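Local coordinates for protein CasA (Thermus thermophilus, PDB 4F3E) that probably serves CRISPR-based adaptive immunity as the largest subunit of the RNA-guided Cascade complex, with a role in binding target DNA, at residues E382-G387 / R427-A432; L293-S298 / D353-V358; E394-V399 / E414-L419; D302-L307 / N373-L378. One frame throughout, in Å; residues are numbered along the deposited sequence.

Interaction 1: E382-G387 / R427-A432; sequences EELGQG and RLYWHA
Tyr429 reaches from helix 425-441 to helix 368-400 and meets it at Leu384 and Gly385. The two helices run nearly antiparallel here (161°), with local axes 10.8 Å apart. The tight part lies around Gly385. Its CA sits 3.7 Å from Tyr429 CE2 and 4.2 Å from Trp430 CZ2, so both rings come close to the backbone where no side chain intervenes. Tyr429 has CG anti to its backbone N (chi1 171°), which sends the ring across the gap. Leu384 CD2 then lies 3.7 Å from Tyr429 CE1 and 3.6 Å from Tyr429 OH, so leucine carbons pack beside the hydroxyl that bonds to Ala381 O. Within helix 425-441 the tyrosine turns its edge to a face of the indole, with Tyr429 CD2 3.6 Å above the Trp430 ring plane, over its centre.

The looser side is at Glu382, partly exposed. Its carboxylate reaches the far end of the indole, with OE2 3.9 Å from Trp430 CH2 and the two planes 23° apart. No hydrogen bond joins the segments. Glu382 pairs with Arg301, which also makes a cation-pi contact with Trp430. The contact is mainly apolar and aromatic, with a charged pair at its margin.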
loop_
_atom_site.group_PDB
_atom_site.type_symbol
_atom_site.label_atom_id
_atom_site.label_comp_id
_atom_site.label_asym_id
_atom_site.label_seq_id
_atom_site.Cartn_x
_atom_site.Cartn_y
_atom_site.Cartn_z
ATOM N N GLU A 382 0.499 8.617 -22.230
ATOM C CA GLU A 382 -0.065 9.812 -21.615
ATOM C C GLU A 382 -0.462 10.839 -22.679
ATOM O O GLU A 382 -1.480 11.509 -22.549
ATOM C CB GLU A 382 0.914 10.397 -20.582
ATOM C CG GLU A 382 0.280 11.142 -19.422
ATOM C CD GLU A 382 -0.604 10.280 -18.508
ATOM O OE1 GLU A 382 -1.780 10.648 -18.315
ATOM O OE2 GLU A 382 -0.135 9.265 -17.949
ATOM N N GLU A 383 0.325 10.938 -23.745
ATOM C CA GLU A 383 0.015 11.866 -24.827
ATOM C C GLU A 383 -1.197 11.387 -25.628
ATOM O O GLU A 383 -2.097 12.152 -25.932
ATOM C CB GLU A 383 1.217 12.069 -25.755
ATOM C CG GLU A 383 2.403 12.781 -25.102
ATOM C CD GLU A 383 3.497 13.161 -26.098
ATOM O OE1 GLU A 383 4.614 13.516 -25.651
ATOM O OE2 GLU A 383 3.236 13.112 -27.322
ATOM N N LEU A 384 -1.221 10.113 -25.964
ATOM C CA LEU A 384 -2.369 9.563 -26.666
ATOM C C LEU A 384 -3.632 9.680 -25.806
ATOM O O LEU A 384 -4.711 9.981 -26.303
ATOM C CB LEU A 384 -2.103 8.115 -27.023
ATOM C CG LEU A 384 -3.268 7.345 -27.577
ATOM C CD1 LEU A 384 -3.777 8.081 -28.793
ATOM C CD2 LEU A 384 -2.814 5.940 -27.920
ATOM N N GLY A 385 -3.492 9.455 -24.506
ATOM C CA GLY A 385 -4.634 9.533 -23.614
ATOM C C GLY A 385 -5.134 10.955 -23.459
ATOM O O GLY A 385 -6.317 11.186 -23.249
ATOM N N GLN A 386 -4.220 11.914 -23.542
ATOM C CA GLN A 386 -4.585 13.315 -23.500
ATOM C C GLN A 386 -5.425 13.676 -24.744
ATOM O O GLN A 386 -6.420 14.400 -24.657
ATOM C CB GLN A 386 -3.319 14.182 -23.430
ATOM C CG GLN A 386 -3.581 15.659 -23.248
ATOM C CD GLN A 386 -3.758 16.037 -21.797
ATOM O OE1 GLN A 386 -4.010 15.172 -20.947
ATOM N NE2 GLN A 386 -3.616 17.331 -21.494
ATOM N N GLY A 387 -5.014 13.155 -25.899
ATOM C CA GLY A 387 -5.719 13.377 -27.147
ATOM C C GLY A 387 -7.093 12.736 -27.172
ATOM O O GLY A 387 -8.056 13.323 -27.668
ATOM N N ARG A 427 -12.033 5.746 -20.264
ATOM C CA ARG A 427 -12.143 4.638 -19.323
ATOM C C ARG A 427 -11.755 3.301 -19.953
ATOM O O ARG A 427 -11.013 2.517 -19.364
ATOM C CB ARG A 427 -13.564 4.556 -18.777
ATOM C CG ARG A 427 -13.820 3.369 -17.886
ATOM C CD ARG A 427 -15.302 3.195 -17.669
ATOM N NE ARG A 427 -15.881 2.134 -18.493
ATOM C CZ ARG A 427 -16.820 2.328 -19.413
ATOM N NH1 ARG A 427 -17.286 3.553 -19.642
ATOM N NH2 ARG A 427 -17.297 1.297 -20.098
ATOM N N LEU A 428 -12.270 3.031 -21.150
ATOM C CA LEU A 428 -11.916 1.796 -21.828
ATOM C C LEU A 428 -10.459 1.778 -22.257
ATOM O O LEU A 428 -9.810 0.744 -22.193
ATOM C CB LEU A 428 -12.830 1.534 -23.015
ATOM C CG LEU A 428 -13.727 0.344 -22.707
ATOM C CD1 LEU A 428 -14.381 0.524 -21.350
ATOM C CD2 LEU A 428 -14.764 0.188 -23.776
ATOM N N TYR A 429 -9.948 2.927 -22.700
ATOM C CA TYR A 429 -8.545 3.045 -23.081
ATOM C C TYR A 429 -7.608 2.636 -21.931
ATOM O O TYR A 429 -6.747 1.778 -22.097
ATOM C CB TYR A 429 -8.250 4.479 -23.487
ATOM C CG TYR A 429 -6.788 4.788 -23.706
ATOM C CD1 TYR A 429 -6.137 4.351 -24.846
ATOM C CD2 TYR A 429 -6.062 5.532 -22.773
ATOM C CE1 TYR A 429 -4.800 4.653 -25.072
ATOM C CE2 TYR A 429 -4.725 5.845 -22.992
ATOM C CZ TYR A 429 -4.099 5.398 -24.147
ATOM O OH TYR A 429 -2.769 5.695 -24.378
ATOM N N TRP A 430 -7.791 3.246 -20.765
ATOM C CA TRP A 430 -6.922 2.983 -19.628
ATOM C C TRP A 430 -7.115 1.564 -19.105
ATOM O O TRP A 430 -6.156 0.897 -18.728
ATOM C CB TRP A 430 -7.128 4.031 -18.517
ATOM C CG TRP A 430 -6.636 5.381 -18.921
ATOM C CD1 TRP A 430 -7.392 6.492 -19.181
ATOM C CD2 TRP A 430 -5.267 5.765 -19.144
ATOM N NE1 TRP A 430 -6.577 7.543 -19.516
ATOM C CE2 TRP A 430 -5.273 7.124 -19.518
ATOM C CE3 TRP A 430 -4.040 5.093 -19.057
ATOM C CZ2 TRP A 430 -4.100 7.828 -19.802
ATOM C CZ3 TRP A 430 -2.877 5.792 -19.339
ATOM C CH2 TRP A 430 -2.913 7.148 -19.706
ATOM N N HIS A 431 -8.354 1.095 -19.103
ATOM C CA HIS A 431 -8.629 -0.268 -18.656
ATOM C C HIS A 431 -7.863 -1.278 -19.518
ATOM O O HIS A 431 -7.303 -2.246 -19.016
ATOM C CB HIS A 431 -10.130 -0.534 -18.721
ATOM C CG HIS A 431 -10.539 -1.847 -18.144
ATOM N ND1 HIS A 431 -10.518 -3.015 -18.871
ATOM C CD2 HIS A 431 -10.990 -2.178 -16.911
ATOM C CE1 HIS A 431 -10.936 -4.013 -18.113
ATOM N NE2 HIS A 431 -11.228 -3.531 -16.919
ATOM N N ALA A 432 -7.807 -1.037 -20.815
ATOM C CA ALA A 432 -7.037 -1.910 -21.687
ATOM C C ALA A 432 -5.549 -1.833 -21.373
ATOM O O ALA A 432 -4.848 -2.827 -21.433
ATOM C CB ALA A 432 -7.285 -1.580 -23.115
#

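Interaction 2: L293-S298 / D353-V358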
loop_
_atom_site.group_PDB
_atom_site.type_symbol
_atom_site.label_atom_id
_atom_site.label_comp_id
_atom_site.label_asym_id
_atom_site.label_seq_id
_atom_site.Cartn_x
_atom_site.Cartn_y
_atom_site.Cartn_z
ATOM N N LEU A 293 -2.624 5.303 -4.093
ATOM C CA LEU A 293 -3.726 4.681 -4.796
ATOM C C LEU A 293 -4.877 5.685 -4.932
ATOM O O LEU A 293 -5.163 6.457 -4.011
ATOM C CB LEU A 293 -4.196 3.457 -4.026
ATOM C CG LEU A 293 -3.167 2.347 -3.898
ATOM C CD1 LEU A 293 -3.668 1.245 -2.953
ATOM C CD2 LEU A 293 -2.893 1.807 -5.283
ATOM N N SER A 294 -5.518 5.690 -6.091
ATOM C CA SER A 294 -6.722 6.488 -6.288
ATOM C C SER A 294 -7.658 5.741 -7.226
ATOM O O SER A 294 -7.257 4.748 -7.828
ATOM C CB SER A 294 -6.373 7.847 -6.875
ATOM O OG SER A 294 -5.814 7.707 -8.157
ATOM N N GLU A 295 -8.909 6.175 -7.334
ATOM C CA GLU A 295 -9.744 5.631 -8.403
ATOM C C GLU A 295 -9.660 6.624 -9.538
ATOM O O GLU A 295 -9.329 7.788 -9.315
ATOM C CB GLU A 295 -11.190 5.378 -7.968
ATOM C CG GLU A 295 -11.518 5.764 -6.549
ATOM C CD GLU A 295 -11.541 7.260 -6.359
ATOM O OE1 GLU A 295 -12.650 7.834 -6.291
ATOM O OE2 GLU A 295 -10.447 7.864 -6.284
ATOM N N GLU A 296 -9.925 6.160 -10.754
ATOM C CA GLU A 296 -9.814 7.005 -11.944
ATOM C C GLU A 296 -8.354 7.214 -12.378
ATOM O O GLU A 296 -8.088 7.893 -13.375
ATOM C CB GLU A 296 -10.521 8.355 -11.734
ATOM C CG GLU A 296 -10.683 9.219 -12.999
ATOM C CD GLU A 296 -11.822 8.760 -13.908
ATOM O OE1 GLU A 296 -12.603 7.877 -13.489
ATOM O OE2 GLU A 296 -11.939 9.286 -15.041
ATOM N N ARG A 297 -7.410 6.630 -11.641
ATOM C CA ARG A 297 -6.014 6.655 -12.077
ATOM C C ARG A 297 -5.261 5.359 -11.765
ATOM O O ARG A 297 -5.128 4.961 -10.610
ATOM C CB ARG A 297 -5.259 7.870 -11.513
ATOM C CG ARG A 297 -3.904 8.120 -12.197
ATOM C CD ARG A 297 -3.157 9.316 -11.604
ATOM N NE ARG A 297 -1.740 9.322 -11.967
ATOM C CZ ARG A 297 -1.236 9.887 -13.067
ATOM N NH1 ARG A 297 -2.026 10.510 -13.946
ATOM N NH2 ARG A 297 0.074 9.826 -13.294
ATOM N N SER A 298 -4.770 4.715 -12.816
ATOM C CA SER A 298 -3.999 3.493 -12.679
ATOM C C SER A 298 -2.702 3.839 -11.974
ATOM O O SER A 298 -2.048 4.829 -12.290
ATOM C CB SER A 298 -3.707 2.860 -14.055
ATOM O OG SER A 298 -4.881 2.705 -14.842
ATOM N N ASP A 353 -11.734 3.023 -0.470
ATOM C CA ASP A 353 -11.477 1.686 -0.945
ATOM C C ASP A 353 -10.195 1.185 -0.319
ATOM O O ASP A 353 -9.388 1.977 0.153
ATOM C CB ASP A 353 -11.378 1.690 -2.476
ATOM C CG ASP A 353 -11.546 0.299 -3.087
ATOM O OD1 ASP A 353 -12.094 -0.589 -2.394
ATOM O OD2 ASP A 353 -11.132 0.093 -4.256
ATOM N N ILE A 354 -10.055 -0.140 -0.273
ATOM C CA ILE A 354 -8.812 -0.823 0.056
ATOM C C ILE A 354 -8.380 -1.569 -1.186
ATOM O O ILE A 354 -9.178 -2.296 -1.777
ATOM C CB ILE A 354 -9.006 -1.881 1.134
ATOM C CG1 ILE A 354 -9.768 -1.300 2.317
ATOM C CG2 ILE A 354 -7.679 -2.398 1.579
ATOM C CD1 ILE A 354 -9.221 -0.006 2.784
ATOM N N ARG A 355 -7.118 -1.421 -1.574
ATOM C CA ARG A 355 -6.663 -2.023 -2.816
ATOM C C ARG A 355 -5.342 -2.796 -2.744
ATOM O O ARG A 355 -4.419 -2.408 -2.040
ATOM C CB ARG A 355 -6.567 -0.947 -3.887
ATOM C CG ARG A 355 -6.261 -1.499 -5.259
ATOM C CD ARG A 355 -6.343 -0.396 -6.280
ATOM N NE ARG A 355 -7.593 0.328 -6.142
ATOM C CZ ARG A 355 -7.779 1.570 -6.566
ATOM N NH1 ARG A 355 -6.775 2.219 -7.149
ATOM N NH2 ARG A 355 -8.958 2.164 -6.405
ATOM N N ARG A 356 -5.261 -3.878 -3.509
ATOM C CA ARG A 356 -4.013 -4.612 -3.701
ATOM C C ARG A 356 -3.707 -4.669 -5.201
ATOM O O ARG A 356 -4.519 -5.160 -5.971
ATOM C CB ARG A 356 -4.142 -6.021 -3.117
ATOM C CG ARG A 356 -3.033 -6.965 -3.474
ATOM C CD ARG A 356 -3.400 -8.408 -3.092
ATOM N NE ARG A 356 -3.397 -8.620 -1.645
ATOM C CZ ARG A 356 -4.486 -8.794 -0.897
ATOM N NH1 ARG A 356 -5.697 -8.797 -1.453
ATOM N NH2 ARG A 356 -4.360 -8.981 0.416
ATOM N N GLU A 357 -2.562 -4.123 -5.609
ATOM C CA GLU A 357 -2.117 -4.178 -7.004
ATOM C C GLU A 357 -0.919 -5.126 -7.112
ATOM O O GLU A 357 -0.157 -5.300 -6.156
ATOM C CB GLU A 357 -1.718 -2.797 -7.533
ATOM C CG GLU A 357 -2.810 -1.738 -7.493
ATOM C CD GLU A 357 -3.774 -1.827 -8.653
ATOM O OE1 GLU A 357 -3.721 -2.824 -9.402
ATOM O OE2 GLU A 357 -4.584 -0.892 -8.818
ATOM N N VAL A 358 -0.754 -5.749 -8.274
ATOM C CA VAL A 358 0.323 -6.704 -8.442
ATOM C C VAL A 358 1.023 -6.486 -9.771
ATOM O O VAL A 358 0.376 -6.417 -10.804
ATOM C CB VAL A 358 -0.194 -8.154 -8.334
ATOM C CG1 VAL A 358 0.974 -9.124 -8.354
ATOM C CG2 VAL A 358 -0.996 -8.332 -7.053
HETATM O O HOH W 1 -4.948 1.979 -9.117
#
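Arg355 carries this contact, reaching from strand 350-361 to the backbone of Ser294. Along the strand, Asp353 comes first. Its side chain stays short of the loop, but its OD2 makes a long salt bridge of 3.7 Å to Arg355 NH2, at the edge of the guanidinium. Arg355 follows, with its chain extended from the strand and then bent at chi3 (-51°). Arg355 NH1 gives a nearly straight bond of 2.7 Å to Ser294 O, and the acceptor lies almost in the guanidinium plane. The NH1 donor stands above the carbonyl plane of Ser294. A second bond to the same oxygen, from Arg355 NH2, is weak at 3.4 Å. The root of the arginine is apolar: Leu293 CD1 rests 3.8 Å from Arg355 CB. Arg356 turns to the other face, where it makes a salt bridge with Glu49 of helix 46-64. Glu357 is back on the loop side. Its CG lies 4.2 Å from Leu293 CD2, and the two side chains pass in opposite directions. Glu357 OE2 accepts a bond of 2.9 Å from a water, which also makes weak bonds to Arg355 NH1 and Arg297 O. One water thus links the strand to the far part of the loop.

Strand 350-361 is an outermost strand of a three-stranded antiparallel sheet. It pairs with strand 337-347, while helix 46-64 and the 293-298 loop lie against its two faces.

Interaction 3: E394-V399 / E414-L419; sequences EVAKAV and EELTKL
Leu419 lays its CD2 over the backbone of Ala396, 3.5 Å from Ala396 CA. The same methyl touches three groups of helix 368-400. It is 3.8 Å from Ala396 CB and 3.7 Å from Val399 CG1, and it also meets the Ala396 carbonyl oxygen. With chi1 at 175°, the branch of Leu419 swings away from its own backbone N and over Ala396.

Leu416, one turn earlier on helix 412-422, completes the contact. Its CD2 lies 3.5 Å from Ala396 O and 3.9 Å from Lys397 CA, so it packs largely on backbone. Ala396 is the close point between the helices. Its CA is 5.9 Å from Leu416 CA. The local axes come within 9.0 Å and cross at 125°. Leu416 and Leu419 also touch Val400, the last residue of helix 368-400. Val399 packs on Ala481 of helix 479-493.

Lys397 adds its CA and the first part of its aliphatic chain at the margin. Its NZ has a long salt bridge to Glu394 OE2 within its own helix. With no hydrogen bond between the segments, the contact rests on van der Waals packing of leucine methyls on alanine, valine and helix backbone, and so on close fit rather than polar pairing.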
loop_
_atom_site.group_PDB
_atom_site.type_symbol
_atom_site.label_atom_id
_atom_site.label_comp_id
_atom_site.label_asym_id
_atom_site.label_seq_id
_atom_site.Cartn_x
_atom_site.Cartn_y
_atom_site.Cartn_z
ATOM N N GLU A 394 -14.781 17.189 -27.273
ATOM C CA GLU A 394 -15.302 17.747 -28.511
ATOM C C GLU A 394 -16.568 17.018 -28.940
ATOM O O GLU A 394 -17.545 17.642 -29.331
ATOM C CB GLU A 394 -14.246 17.699 -29.612
ATOM C CG GLU A 394 -13.125 18.693 -29.384
ATOM C CD GLU A 394 -13.632 20.099 -29.075
ATOM O OE1 GLU A 394 -14.623 20.536 -29.700
ATOM O OE2 GLU A 394 -13.038 20.768 -28.204
ATOM N N VAL A 395 -16.556 15.694 -28.845
ATOM C CA VAL A 395 -17.772 14.926 -29.071
ATOM C C VAL A 395 -18.907 15.442 -28.186
ATOM O O VAL A 395 -19.992 15.772 -28.680
ATOM C CB VAL A 395 -17.543 13.425 -28.834
ATOM C CG1 VAL A 395 -18.859 12.691 -28.650
ATOM C CG2 VAL A 395 -16.743 12.831 -29.976
ATOM N N ALA A 396 -18.641 15.538 -26.885
ATOM C CA ALA A 396 -19.640 16.022 -25.933
ATOM C C ALA A 396 -20.198 17.398 -26.310
ATOM O O ALA A 396 -21.418 17.621 -26.260
ATOM C CB ALA A 396 -19.072 16.053 -24.528
ATOM N N LYS A 397 -19.309 18.315 -26.688
ATOM C CA LYS A 397 -19.748 19.627 -27.157
ATOM C C LYS A 397 -20.605 19.503 -28.407
ATOM O O LYS A 397 -21.606 20.197 -28.547
ATOM C CB LYS A 397 -18.555 20.549 -27.417
ATOM C CG LYS A 397 -17.795 20.925 -26.146
ATOM C CD LYS A 397 -16.620 21.834 -26.441
ATOM C CE LYS A 397 -15.662 21.889 -25.266
ATOM N NZ LYS A 397 -14.518 22.808 -25.513
ATOM N N ALA A 398 -20.216 18.597 -29.295
ATOM C CA ALA A 398 -20.911 18.403 -30.554
ATOM C C ALA A 398 -22.309 17.877 -30.313
ATOM O O ALA A 398 -23.268 18.304 -30.941
ATOM C CB ALA A 398 -20.142 17.445 -31.432
ATOM N N VAL A 399 -22.422 16.943 -29.395
ATOM C CA VAL A 399 -23.720 16.388 -29.077
ATOM C C VAL A 399 -24.629 17.412 -28.390
ATOM O O VAL A 399 -25.753 17.631 -28.820
ATOM C CB VAL A 399 -23.564 15.107 -28.240
ATOM C CG1 VAL A 399 -24.881 14.712 -27.598
ATOM C CG2 VAL A 399 -23.024 13.988 -29.120
ATOM N N GLU A 414 -22.074 21.014 -16.499
ATOM C CA GLU A 414 -22.275 19.750 -15.796
ATOM C C GLU A 414 -22.845 18.702 -16.754
ATOM O O GLU A 414 -22.555 17.508 -16.637
ATOM C CB GLU A 414 -23.210 19.940 -14.599
ATOM C CG GLU A 414 -23.302 18.727 -13.690
ATOM C CD GLU A 414 -24.603 18.677 -12.917
ATOM O OE1 GLU A 414 -24.569 18.877 -11.682
ATOM O OE2 GLU A 414 -25.659 18.431 -13.544
ATOM N N GLU A 415 -23.652 19.165 -17.704
ATOM C CA GLU A 415 -24.219 18.292 -18.719
ATOM C C GLU A 415 -23.157 17.882 -19.748
ATOM O O GLU A 415 -23.227 16.804 -20.339
ATOM C CB GLU A 415 -25.394 18.984 -19.397
ATOM C CG GLU A 415 -26.005 18.187 -20.513
ATOM C CD GLU A 415 -27.195 18.888 -21.100
ATOM O OE1 GLU A 415 -27.580 19.940 -20.542
ATOM O OE2 GLU A 415 -27.739 18.392 -22.113
ATOM N N LEU A 416 -22.174 18.753 -19.948
ATOM C CA LEU A 416 -21.015 18.437 -20.774
ATOM C C LEU A 416 -20.074 17.448 -20.092
ATOM O O LEU A 416 -19.586 16.511 -20.726
ATOM C CB LEU A 416 -20.241 19.704 -21.124
ATOM C CG LEU A 416 -20.871 20.576 -22.203
ATOM C CD1 LEU A 416 -19.992 21.805 -22.493
ATOM C CD2 LEU A 416 -21.105 19.743 -23.459
ATOM N N THR A 417 -19.810 17.667 -18.806
ATOM C CA THR A 417 -18.948 16.767 -18.040
ATOM C C THR A 417 -19.634 15.417 -17.853
ATOM O O THR A 417 -19.001 14.360 -17.957
ATOM C CB THR A 417 -18.579 17.354 -16.655
ATOM O OG1 THR A 417 -17.945 18.630 -16.818
ATOM C CG2 THR A 417 -17.634 16.416 -15.911
ATOM N N LYS A 418 -20.935 15.464 -17.584
ATOM C CA LYS A 418 -21.733 14.258 -17.441
ATOM C C LYS A 418 -21.596 13.422 -18.702
ATOM O O LYS A 418 -21.258 12.239 -18.644
ATOM C CB LYS A 418 -23.200 14.619 -17.193
ATOM C CG LYS A 418 -24.091 13.444 -16.801
ATOM C CD LYS A 418 -25.531 13.896 -16.547
ATOM C CE LYS A 418 -25.613 14.967 -15.460
ATOM N NZ LYS A 418 -27.003 15.493 -15.267
ATOM N N LEU A 419 -21.844 14.054 -19.845
ATOM C CA LEU A 419 -21.815 13.363 -21.130
ATOM C C LEU A 419 -20.421 12.841 -21.480
ATOM O O LEU A 419 -20.264 11.705 -21.918
ATOM C CB LEU A 419 -22.335 14.274 -22.237
ATOM C CG LEU A 419 -22.227 13.695 -23.647
ATOM C CD1 LEU A 419 -23.072 12.445 -23.793
ATOM C CD2 LEU A 419 -22.637 14.733 -24.664
#

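Interaction 4: D302-L307 / N373-L378; sequences DFSAML and NLEKAL
Ser304 sits against helix 368-400 and meets Leu378, Glu375 and Leu374. Most of the contact is apolar. Leu378 CD1 lies 3.7 Å from Ser304 CB and at the same distance from Ser304 N, so one methyl covers both side chain and backbone. One turn earlier, Leu374 CD2 fits against the backbone of Phe303, 4.0 Å from Phe303 O. It also comes within 4.2 Å of Phe303 CB and 4.3 Å of Leu307 CD1. The two leucines leave the helix with different chi1 values, -177° for Leu374 and -67° for Leu378. The first setting takes Leu374 to Phe303 and Leu307, and the second takes Leu378 to Ser304.

The polar atoms make van der Waals contacts across this interface, and no hydrogen bond spans it. Ser304 OG is 3.7 Å from Glu375 CA. This buried hydroxyl finds its partner in Gln310 OE1. The carboxylate of Glu375 has a long, weak ion pair with Arg309.

Backbone bonds shape the 302-307 segment. Leu307 N bonds to Ser304 O at 3.2 Å, closing a type I beta turn. Ala305 N and Met306 N make only weak bonds to Asp302 O.

Aromatic contacts lie behind the turn. The Phe303 ring meets Tyr359 edge-to-face and also packs on Phe437 of helix 425-441, which touches Leu378 as well. The arrangement is a type I beta turn, with the residue before it, packed on helix 368-400. That helix is one of the C-terminal helices of this CasA/Cse1 protein, whose structure includes a four-helix bundle.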
loop_
_atom_site.group_PDB
_atom_site.type_symbol
_atom_site.label_atom_id
_atom_site.label_comp_id
_atom_site.label_asym_id
_atom_site.label_seq_id
_atom_site.Cartn_x
_atom_site.Cartn_y
_atom_site.Cartn_z
ATOM N N ASP A 302 2.289 6.299 -12.437
ATOM C CA ASP A 302 3.205 7.060 -11.592
ATOM C C ASP A 302 4.587 6.408 -11.480
ATOM O O ASP A 302 5.467 6.926 -10.794
ATOM C CB ASP A 302 2.606 7.247 -10.190
ATOM C CG ASP A 302 1.388 8.160 -10.188
ATOM O OD1 ASP A 302 1.417 9.197 -10.884
ATOM O OD2 ASP A 302 0.399 7.837 -9.493
ATOM N N PHE A 303 4.786 5.273 -12.142
ATOM C CA PHE A 303 6.047 4.543 -11.992
ATOM C C PHE A 303 7.285 5.295 -12.485
ATOM O O PHE A 303 8.368 5.094 -11.951
ATOM C CB PHE A 303 5.963 3.128 -12.580
ATOM C CG PHE A 303 5.210 2.173 -11.715
ATOM C CD1 PHE A 303 4.710 2.590 -10.485
ATOM C CD2 PHE A 303 4.986 0.860 -12.119
ATOM C CE1 PHE A 303 3.998 1.720 -9.676
ATOM C CE2 PHE A 303 4.282 -0.017 -11.306
ATOM C CZ PHE A 303 3.786 0.415 -10.088
ATOM N N SER A 304 7.121 6.159 -13.487
ATOM C CA SER A 304 8.216 6.974 -14.003
ATOM C C SER A 304 8.501 8.184 -13.091
ATOM O O SER A 304 9.644 8.573 -12.905
ATOM C CB SER A 304 7.888 7.465 -15.411
ATOM O OG SER A 304 8.969 8.190 -15.962
ATOM N N ALA A 305 7.453 8.767 -12.515
ATOM C CA ALA A 305 7.588 9.973 -11.692
ATOM C C ALA A 305 8.277 9.698 -10.354
ATOM O O ALA A 305 8.793 10.605 -9.706
ATOM C CB ALA A 305 6.232 10.623 -11.461
ATOM N N MET A 306 8.287 8.442 -9.944
ATOM C CA MET A 306 8.896 8.062 -8.687
ATOM C C MET A 306 10.397 7.849 -8.832
ATOM O O MET A 306 11.106 7.820 -7.837
ATOM C CB MET A 306 8.236 6.794 -8.150
ATOM C CG MET A 306 8.590 5.550 -8.934
ATOM S SD MET A 306 7.824 4.076 -8.269
ATOM C CE MET A 306 8.355 2.844 -9.453
ATOM N N LEU A 307 10.872 7.689 -10.065
ATOM C CA LEU A 307 12.303 7.583 -10.333
ATOM C C LEU A 307 13.036 8.900 -10.018
ATOM O O LEU A 307 12.516 9.994 -10.242
ATOM C CB LEU A 307 12.579 7.163 -11.791
ATOM C CG LEU A 307 11.938 5.869 -12.325
ATOM C CD1 LEU A 307 12.354 5.626 -13.773
ATOM C CD2 LEU A 307 12.246 4.660 -11.450
ATOM N N ASN A 373 13.260 3.429 -21.209
ATOM C CA ASN A 373 12.164 2.760 -21.893
ATOM C C ASN A 373 10.867 3.060 -21.170
ATOM O O ASN A 373 9.828 3.270 -21.790
ATOM C CB ASN A 373 12.398 1.259 -21.968
ATOM C CG ASN A 373 12.928 0.832 -23.306
ATOM O OD1 ASN A 373 12.735 -0.307 -23.724
ATOM N ND2 ASN A 373 13.587 1.751 -24.001
ATOM N N LEU A 374 10.945 3.112 -19.848
ATOM C CA LEU A 374 9.768 3.354 -19.027
ATOM C C LEU A 374 9.227 4.765 -19.213
ATOM O O LEU A 374 8.033 4.947 -19.408
ATOM C CB LEU A 374 10.075 3.089 -17.557
ATOM C CG LEU A 374 8.876 3.252 -16.618
ATOM C CD1 LEU A 374 7.724 2.349 -17.031
ATOM C CD2 LEU A 374 9.278 2.989 -15.178
ATOM N N GLU A 375 10.107 5.758 -19.157
ATOM C CA GLU A 375 9.730 7.152 -19.405
ATOM C C GLU A 375 9.072 7.357 -20.785
ATOM O O GLU A 375 8.080 8.081 -20.900
ATOM C CB GLU A 375 10.940 8.083 -19.227
ATOM C CG GLU A 375 10.647 9.574 -19.394
ATOM C CD GLU A 375 11.907 10.465 -19.330
ATOM O OE1 GLU A 375 12.890 10.090 -18.655
ATOM O OE2 GLU A 375 11.914 11.551 -19.957
ATOM N N LYS A 376 9.610 6.717 -21.822
ATOM C CA LYS A 376 9.029 6.826 -23.157
ATOM C C LYS A 376 7.663 6.156 -23.229
ATOM O O LYS A 376 6.699 6.736 -23.740
ATOM C CB LYS A 376 9.971 6.251 -24.217
ATOM C CG LYS A 376 11.177 7.136 -24.489
ATOM C CD LYS A 376 12.373 6.364 -25.039
ATOM C CE LYS A 376 12.192 6.004 -26.501
ATOM N NZ LYS A 376 13.391 5.300 -27.046
ATOM N N ALA A 377 7.582 4.936 -22.703
ATOM C CA ALA A 377 6.341 4.190 -22.728
ATOM C C ALA A 377 5.214 4.978 -22.073
ATOM O O ALA A 377 4.114 5.080 -22.625
ATOM C CB ALA A 377 6.516 2.854 -22.039
ATOM N N LEU A 378 5.491 5.530 -20.894
ATOM C CA LEU A 378 4.471 6.258 -20.146
ATOM C C LEU A 378 4.132 7.587 -20.819
ATOM O O LEU A 378 2.982 8.031 -20.796
ATOM C CB LEU A 378 4.891 6.484 -18.687
ATOM C CG LEU A 378 5.013 5.275 -17.763
ATOM C CD1 LEU A 378 4.816 5.679 -16.290
ATOM C CD2 LEU A 378 4.017 4.224 -18.143
#

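In the fold
From the N terminus, the loop after strand 288-290 supplies the first halves of interactions 2 and 4. Interaction 2 closes a loop back from strand 350-361, and interaction 4 closes one from the start of helix 368-400. Their segments alternate along the chain, so these two cross. They also touch through the salt bridge between Arg297 and Asp302. Helix 368-400 then continues into interaction 1 and, farther on, interaction 3. Interaction 3 closes the shorter loop to helix 412-422 and lies within the longer one that interaction 1 closes with helix 425-441. Together the four contacts link the three-stranded sheet, the connecting loop and the C-terminal helices.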